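Long-range contact in type II restriction enzyme MUNI (Mycoplasma, PDB 1D02), which recognises the double-stranded DNA sequence 5'-CAATTG-3' as a homodimer and cleaves it after the C, leaving terminal 5'-phosphates: residues E24-E36 / W180-F193. The protein carries 1 engineered substitution. Numbering follows the deposited sequence.
Sequences EQNLYNVFNAVFE and WRPNESGEKLVQHF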
loop_
_atom_site.group_PDB
_atom_site.type_symbol
_atom_site.label_atom_id
_atom_site.label_comp_id
_atom_site.label_asym_id
_atom_site.label_seq_id
_atom_site.Cartn_x
_atom_site.Cartn_y
_atom_site.Cartn_z
ATOM N N GLU D 24 -5.236 30.045 -9.555
ATOM C CA GLU D 24 -4.613 28.727 -9.661
ATOM C C GLU D 24 -5.594 27.694 -9.106
ATOM O O GLU D 24 -6.146 27.866 -8.014
ATOM C CB GLU D 24 -3.322 28.646 -8.861
ATOM C CG GLU D 24 -2.709 27.268 -8.928
ATOM C CD GLU D 24 -1.563 27.072 -7.959
ATOM O OE1 GLU D 24 -1.346 25.912 -7.534
ATOM O OE2 GLU D 24 -0.877 28.067 -7.628
ATOM N N GLN D 25 -5.815 26.634 -9.874
ATOM C CA GLN D 25 -6.734 25.590 -9.446
ATOM C C GLN D 25 -6.041 24.461 -8.709
ATOM O O GLN D 25 -4.919 24.070 -9.060
ATOM C CB GLN D 25 -7.443 24.994 -10.658
ATOM C CG GLN D 25 -8.345 25.953 -11.406
ATOM C CD GLN D 25 -9.189 25.229 -12.444
ATOM O OE1 GLN D 25 -8.771 24.221 -12.993
ATOM N NE2 GLN D 25 -10.375 25.751 -12.723
ATOM N N ASN D 26 -6.694 23.963 -7.673
ATOM C CA ASN D 26 -6.196 22.822 -6.906
ATOM C C ASN D 26 -7.455 21.967 -6.657
ATOM O O ASN D 26 -8.568 22.399 -7.003
ATOM C CB ASN D 26 -5.529 23.255 -5.606
ATOM C CG ASN D 26 -6.414 24.134 -4.757
ATOM O OD1 ASN D 26 -7.455 23.697 -4.272
ATOM N ND2 ASN D 26 -6.002 25.392 -4.574
ATOM N N LEU D 27 -7.296 20.772 -6.099
ATOM C CA LEU D 27 -8.466 19.898 -5.919
ATOM C C LEU D 27 -9.562 20.514 -5.063
ATOM O O LEU D 27 -10.764 20.325 -5.322
ATOM C CB LEU D 27 -8.054 18.541 -5.326
ATOM C CG LEU D 27 -9.174 17.492 -5.165
ATOM C CD1 LEU D 27 -8.557 16.108 -5.434
ATOM C CD2 LEU D 27 -9.813 17.549 -3.771
ATOM N N TYR D 28 -9.153 21.243 -4.036
ATOM C CA TYR D 28 -10.105 21.865 -3.131
ATOM C C TYR D 28 -10.928 22.997 -3.732
ATOM O O TYR D 28 -12.173 22.976 -3.623
ATOM C CB TYR D 28 -9.385 22.340 -1.871
ATOM C CG TYR D 28 -8.590 21.227 -1.244
ATOM C CD1 TYR D 28 -7.218 21.063 -1.513
ATOM C CD2 TYR D 28 -9.210 20.305 -0.421
ATOM C CE1 TYR D 28 -6.501 19.980 -0.953
ATOM C CE2 TYR D 28 -8.518 19.248 0.134
ATOM C CZ TYR D 28 -7.179 19.083 -0.129
ATOM O OH TYR D 28 -6.546 17.995 0.429
ATOM N N ASN D 29 -10.297 23.990 -4.356
ATOM C CA ASN D 29 -11.161 25.055 -4.882
ATOM C C ASN D 29 -12.008 24.585 -6.072
ATOM O O ASN D 29 -13.129 25.051 -6.263
ATOM C CB ASN D 29 -10.391 26.383 -5.152
ATOM C CG ASN D 29 -9.278 26.272 -6.189
ATOM O OD1 ASN D 29 -9.072 25.250 -6.830
ATOM N ND2 ASN D 29 -8.558 27.381 -6.369
ATOM N N VAL D 30 -11.509 23.606 -6.809
ATOM C CA VAL D 30 -12.239 23.044 -7.944
ATOM C C VAL D 30 -13.503 22.320 -7.437
ATOM O O VAL D 30 -14.622 22.581 -7.913
ATOM C CB VAL D 30 -11.333 22.052 -8.734
ATOM C CG1 VAL D 30 -12.157 21.088 -9.603
ATOM C CG2 VAL D 30 -10.345 22.845 -9.613
ATOM N N PHE D 31 -13.357 21.423 -6.463
ATOM C CA PHE D 31 -14.553 20.733 -6.001
ATOM C C PHE D 31 -15.478 21.645 -5.201
ATOM O O PHE D 31 -16.699 21.485 -5.275
ATOM C CB PHE D 31 -14.195 19.472 -5.195
ATOM C CG PHE D 31 -14.000 18.257 -6.061
ATOM C CD1 PHE D 31 -12.736 17.695 -6.247
ATOM C CD2 PHE D 31 -15.091 17.693 -6.735
ATOM C CE1 PHE D 31 -12.570 16.602 -7.079
ATOM C CE2 PHE D 31 -14.921 16.593 -7.576
ATOM C CZ PHE D 31 -13.658 16.049 -7.743
ATOM N N ASN D 32 -14.923 22.583 -4.431
ATOM C CA ASN D 32 -15.781 23.504 -3.683
ATOM C C ASN D 32 -16.625 24.301 -4.672
ATOM O O ASN D 32 -17.814 24.536 -4.440
ATOM C CB ASN D 32 -14.943 24.465 -2.829
ATOM C CG ASN D 32 -14.425 23.815 -1.570
ATOM O OD1 ASN D 32 -13.376 24.203 -1.028
ATOM N ND2 ASN D 32 -15.173 22.850 -1.061
ATOM N N ALA D 33 -16.032 24.713 -5.783
ATOM C CA ALA D 33 -16.815 25.478 -6.750
ATOM C C ALA D 33 -17.902 24.628 -7.393
ATOM O O ALA D 33 -19.069 25.031 -7.468
ATOM C CB ALA D 33 -15.904 26.063 -7.849
ATOM N N VAL D 34 -17.517 23.448 -7.859
ATOM C CA VAL D 34 -18.453 22.579 -8.558
ATOM C C VAL D 34 -19.560 22.012 -7.659
ATOM O O VAL D 34 -20.616 21.539 -8.142
ATOM C CB VAL D 34 -17.670 21.474 -9.341
ATOM C CG1 VAL D 34 -17.498 20.172 -8.522
ATOM C CG2 VAL D 34 -18.387 21.210 -10.639
ATOM N N PHE D 35 -19.344 22.074 -6.355
ATOM C CA PHE D 35 -20.368 21.600 -5.428
ATOM C C PHE D 35 -21.284 22.710 -4.920
ATOM O O PHE D 35 -22.224 22.438 -4.155
ATOM C CB PHE D 35 -19.728 20.892 -4.221
ATOM C CG PHE D 35 -19.111 19.546 -4.543
ATOM C CD1 PHE D 35 -18.260 18.926 -3.608
ATOM C CD2 PHE D 35 -19.401 18.874 -5.730
ATOM C CE1 PHE D 35 -17.722 17.669 -3.859
ATOM C CE2 PHE D 35 -18.868 17.615 -5.988
ATOM C CZ PHE D 35 -18.020 17.009 -5.040
ATOM N N GLU D 36 -21.043 23.954 -5.329
ATOM C CA GLU D 36 -21.872 25.069 -4.840
ATOM C C GLU D 36 -23.354 24.870 -5.093
ATOM O O GLU D 36 -23.772 24.640 -6.221
ATOM C CB GLU D 36 -21.455 26.404 -5.473
ATOM C CG GLU D 36 -20.118 26.915 -4.955
ATOM C CD GLU D 36 -19.672 28.195 -5.645
ATOM O OE1 GLU D 36 -18.456 28.491 -5.608
ATOM O OE2 GLU D 36 -20.524 28.923 -6.218
ATOM N N TRP D 180 -4.084 13.571 -12.534
ATOM C CA TRP D 180 -4.403 14.957 -12.861
ATOM C C TRP D 180 -3.089 15.560 -13.346
ATOM O O TRP D 180 -2.244 15.961 -12.551
ATOM C CB TRP D 180 -4.933 15.688 -11.624
ATOM C CG TRP D 180 -5.652 16.982 -11.958
ATOM C CD1 TRP D 180 -6.097 17.383 -13.192
ATOM C CD2 TRP D 180 -5.989 18.036 -11.047
ATOM N NE1 TRP D 180 -6.686 18.626 -13.101
ATOM C CE2 TRP D 180 -6.629 19.049 -11.797
ATOM C CE3 TRP D 180 -5.808 18.222 -9.671
ATOM C CZ2 TRP D 180 -7.083 20.229 -11.220
ATOM C CZ3 TRP D 180 -6.270 19.410 -9.086
ATOM C CH2 TRP D 180 -6.898 20.394 -9.861
ATOM N N ARG D 181 -2.950 15.622 -14.670
ATOM C CA ARG D 181 -1.712 16.082 -15.286
ATOM C C ARG D 181 -1.448 17.575 -15.246
ATOM O O ARG D 181 -2.374 18.379 -15.120
ATOM C CB ARG D 181 -1.647 15.539 -16.727
ATOM C CG ARG D 181 -1.674 13.990 -16.741
ATOM C CD ARG D 181 -1.476 13.293 -18.107
ATOM N NE ARG D 181 -1.211 11.876 -17.822
ATOM C CZ ARG D 181 -2.125 10.908 -17.804
ATOM N NH1 ARG D 181 -3.401 11.161 -18.099
ATOM N NH2 ARG D 181 -1.782 9.697 -17.396
ATOM N N PRO D 182 -0.175 17.968 -15.343
ATOM C CA PRO D 182 0.230 19.376 -15.323
ATOM C C PRO D 182 -0.543 20.073 -16.452
ATOM O O PRO D 182 -0.736 19.512 -17.538
ATOM C CB PRO D 182 1.725 19.298 -15.651
ATOM C CG PRO D 182 2.142 18.014 -15.018
ATOM C CD PRO D 182 1.004 17.074 -15.409
ATOM N N ASN D 183 -1.033 21.264 -16.191
ATOM C CA ASN D 183 -1.767 21.991 -17.229
ATOM C C ASN D 183 -3.193 21.529 -17.452
ATOM O O ASN D 183 -3.920 22.182 -18.193
ATOM C CB ASN D 183 -1.068 21.953 -18.598
ATOM C CG ASN D 183 0.412 22.297 -18.513
ATOM O OD1 ASN D 183 0.811 23.236 -17.820
ATOM N ND2 ASN D 183 1.236 21.541 -19.240
ATOM N N GLU D 184 -3.607 20.420 -16.847
ATOM C CA GLU D 184 -4.976 19.965 -17.041
ATOM C C GLU D 184 -5.871 20.821 -16.164
ATOM O O GLU D 184 -5.490 21.196 -15.068
ATOM C CB GLU D 184 -5.107 18.499 -16.674
ATOM C CG GLU D 184 -6.452 17.920 -17.054
ATOM C CD GLU D 184 -6.780 18.146 -18.523
ATOM O OE1 GLU D 184 -6.096 17.548 -19.381
ATOM O OE2 GLU D 184 -7.712 18.933 -18.820
ATOM N N SER D 185 -7.056 21.150 -16.651
ATOM C CA SER D 185 -7.943 21.978 -15.841
ATOM C C SER D 185 -8.753 21.129 -14.876
ATOM O O SER D 185 -8.722 19.898 -14.942
ATOM C CB SER D 185 -8.884 22.795 -16.726
ATOM O OG SER D 185 -9.729 21.931 -17.458
ATOM N N GLY D 186 -9.474 21.807 -13.989
ATOM C CA GLY D 186 -10.296 21.133 -12.998
ATOM C C GLY D 186 -11.439 20.323 -13.590
ATOM O O GLY D 186 -11.854 19.307 -13.026
ATOM N N GLU D 187 -11.953 20.759 -14.737
ATOM C CA GLU D 187 -13.046 20.055 -15.379
ATOM C C GLU D 187 -12.789 18.549 -15.558
ATOM O O GLU D 187 -13.656 17.724 -15.249
ATOM C CB GLU D 187 -13.354 20.734 -16.731
ATOM C CG GLU D 187 -14.503 20.102 -17.501
ATOM C CD GLU D 187 -14.838 20.841 -18.800
ATOM O OE1 GLU D 187 -13.898 21.239 -19.531
ATOM O OE2 GLU D 187 -16.040 21.007 -19.097
ATOM N N LYS D 188 -11.606 18.189 -16.047
ATOM C CA LYS D 188 -11.271 16.788 -16.245
ATOM C C LYS D 188 -11.301 15.999 -14.925
ATOM O O LYS D 188 -11.751 14.853 -14.897
ATOM C CB LYS D 188 -9.880 16.696 -16.875
ATOM C CG LYS D 188 -9.443 15.296 -17.199
ATOM C CD LYS D 188 -9.568 15.007 -18.689
ATOM C CE LYS D 188 -8.722 13.782 -19.063
ATOM N NZ LYS D 188 -7.221 14.042 -19.091
ATOM N N LEU D 189 -10.802 16.616 -13.856
ATOM C CA LEU D 189 -10.784 16.004 -12.527
ATOM C C LEU D 189 -12.223 15.725 -12.077
ATOM O O LEU D 189 -12.550 14.613 -11.646
ATOM C CB LEU D 189 -10.098 16.942 -11.512
ATOM C CG LEU D 189 -10.185 16.536 -10.036
ATOM C CD1 LEU D 189 -9.356 15.281 -9.799
ATOM C CD2 LEU D 189 -9.689 17.695 -9.147
ATOM N N VAL D 190 -13.074 16.730 -12.195
ATOM C CA VAL D 190 -14.467 16.573 -11.773
ATOM C C VAL D 190 -15.207 15.576 -12.672
ATOM O O VAL D 190 -16.025 14.777 -12.180
ATOM C CB VAL D 190 -15.225 17.954 -11.735
ATOM C CG1 VAL D 190 -16.666 17.741 -11.261
ATOM C CG2 VAL D 190 -14.529 18.922 -10.754
ATOM N N GLN D 191 -14.911 15.573 -13.971
ATOM C CA GLN D 191 -15.583 14.637 -14.874
ATOM C C GLN D 191 -15.296 13.200 -14.451
ATOM O O GLN D 191 -16.170 12.340 -14.552
ATOM C CB GLN D 191 -15.159 14.853 -16.330
ATOM C CG GLN D 191 -15.688 16.167 -16.909
ATOM C CD GLN D 191 -15.212 16.422 -18.327
ATOM O OE1 GLN D 191 -14.031 16.148 -18.627
ATOM N NE2 GLN D 191 -16.019 16.933 -19.143
ATOM N N HIS D 192 -14.089 12.925 -13.955
ATOM C CA HIS D 192 -13.791 11.556 -13.524
ATOM C C HIS D 192 -14.731 11.180 -12.380
ATOM O O HIS D 192 -15.356 10.118 -12.401
ATOM C CB HIS D 192 -12.336 11.427 -13.062
ATOM C CG HIS D 192 -11.934 10.019 -12.743
ATOM N ND1 HIS D 192 -12.220 9.413 -11.538
ATOM C CD2 HIS D 192 -11.328 9.075 -13.505
ATOM C CE1 HIS D 192 -11.815 8.155 -11.575
ATOM N NE2 HIS D 192 -11.275 7.925 -12.759
ATOM N N PHE D 193 -14.813 12.039 -11.370
ATOM C CA PHE D 193 -15.703 11.792 -10.236
ATOM C C PHE D 193 -17.160 11.677 -10.725
ATOM O O PHE D 193 -17.867 10.727 -10.410
ATOM C CB PHE D 193 -15.625 12.963 -9.248
ATOM C CG PHE D 193 -16.712 12.948 -8.206
ATOM C CD1 PHE D 193 -16.667 12.056 -7.141
ATOM C CD2 PHE D 193 -17.794 13.832 -8.306
ATOM C CE1 PHE D 193 -17.688 12.040 -6.177
ATOM C CE2 PHE D 193 -18.816 13.828 -7.357
ATOM C CZ PHE D 193 -18.763 12.928 -6.285
HETATM O O HOH W 1 -11.940 24.066 -15.104
#
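Val190 packs against the middle of helix 27-34, sliding past Val30 and Phe31 and meeting Val34 tip to tip. Its CG2 lies over one face of the Phe31 ring, a CH-pi contact 4.3 Å from the centroid and 23° off the ring normal, and also presses on Val30 CG1 at 3.4 Å, tighter than usual for two carbons. CG1, anti to the backbone N, meets both Val34 methyls, and CG2 also touches Val34 CG1. Leu189, one residue earlier, crosses Leu27 and Phe31 at about a right angle, its CD2 3.7 Å from Phe31 CE1. Near the C-terminal end of helix 27-34, Phe193 of the other helix offers one ring face to two edges: Phe31 comes in at 86° between planes and Phe35 forms a second offset edge-to-face pair, which makes an aromatic cluster.

Toward the other end the two backbones come closest at Val30 and Gly186, and the CA of Gly186 lies 3.8 Å from Val30 CG2. Trp180 slots in beside them, the edge of its indole against the backbone of Asn26 and Leu27, with Leu189 CD2 over one face. Trp180 NE1 donates to Ser185 O, above the carbonyl plane, tying the indole to the residue just before helix 186-197.

At the polar edge, the extended Gln25 side chain brings OE1 within 2.7 Å of Gly186 N, a bent hydrogen bond (139°) at the first turn of helix 186-197. Asn26 and Asn29 form a capping box that starts helix 27-34. Leu27, Leu189 and Phe193 also touch strand 148-153, while Val190 reaches Trp12 of helix 12-21. This is helix-helix packing beside the central mixed sheet of a PD-(D/E)XK nuclease fold, joining an N-terminal helix to the one that follows edge strand 177-180.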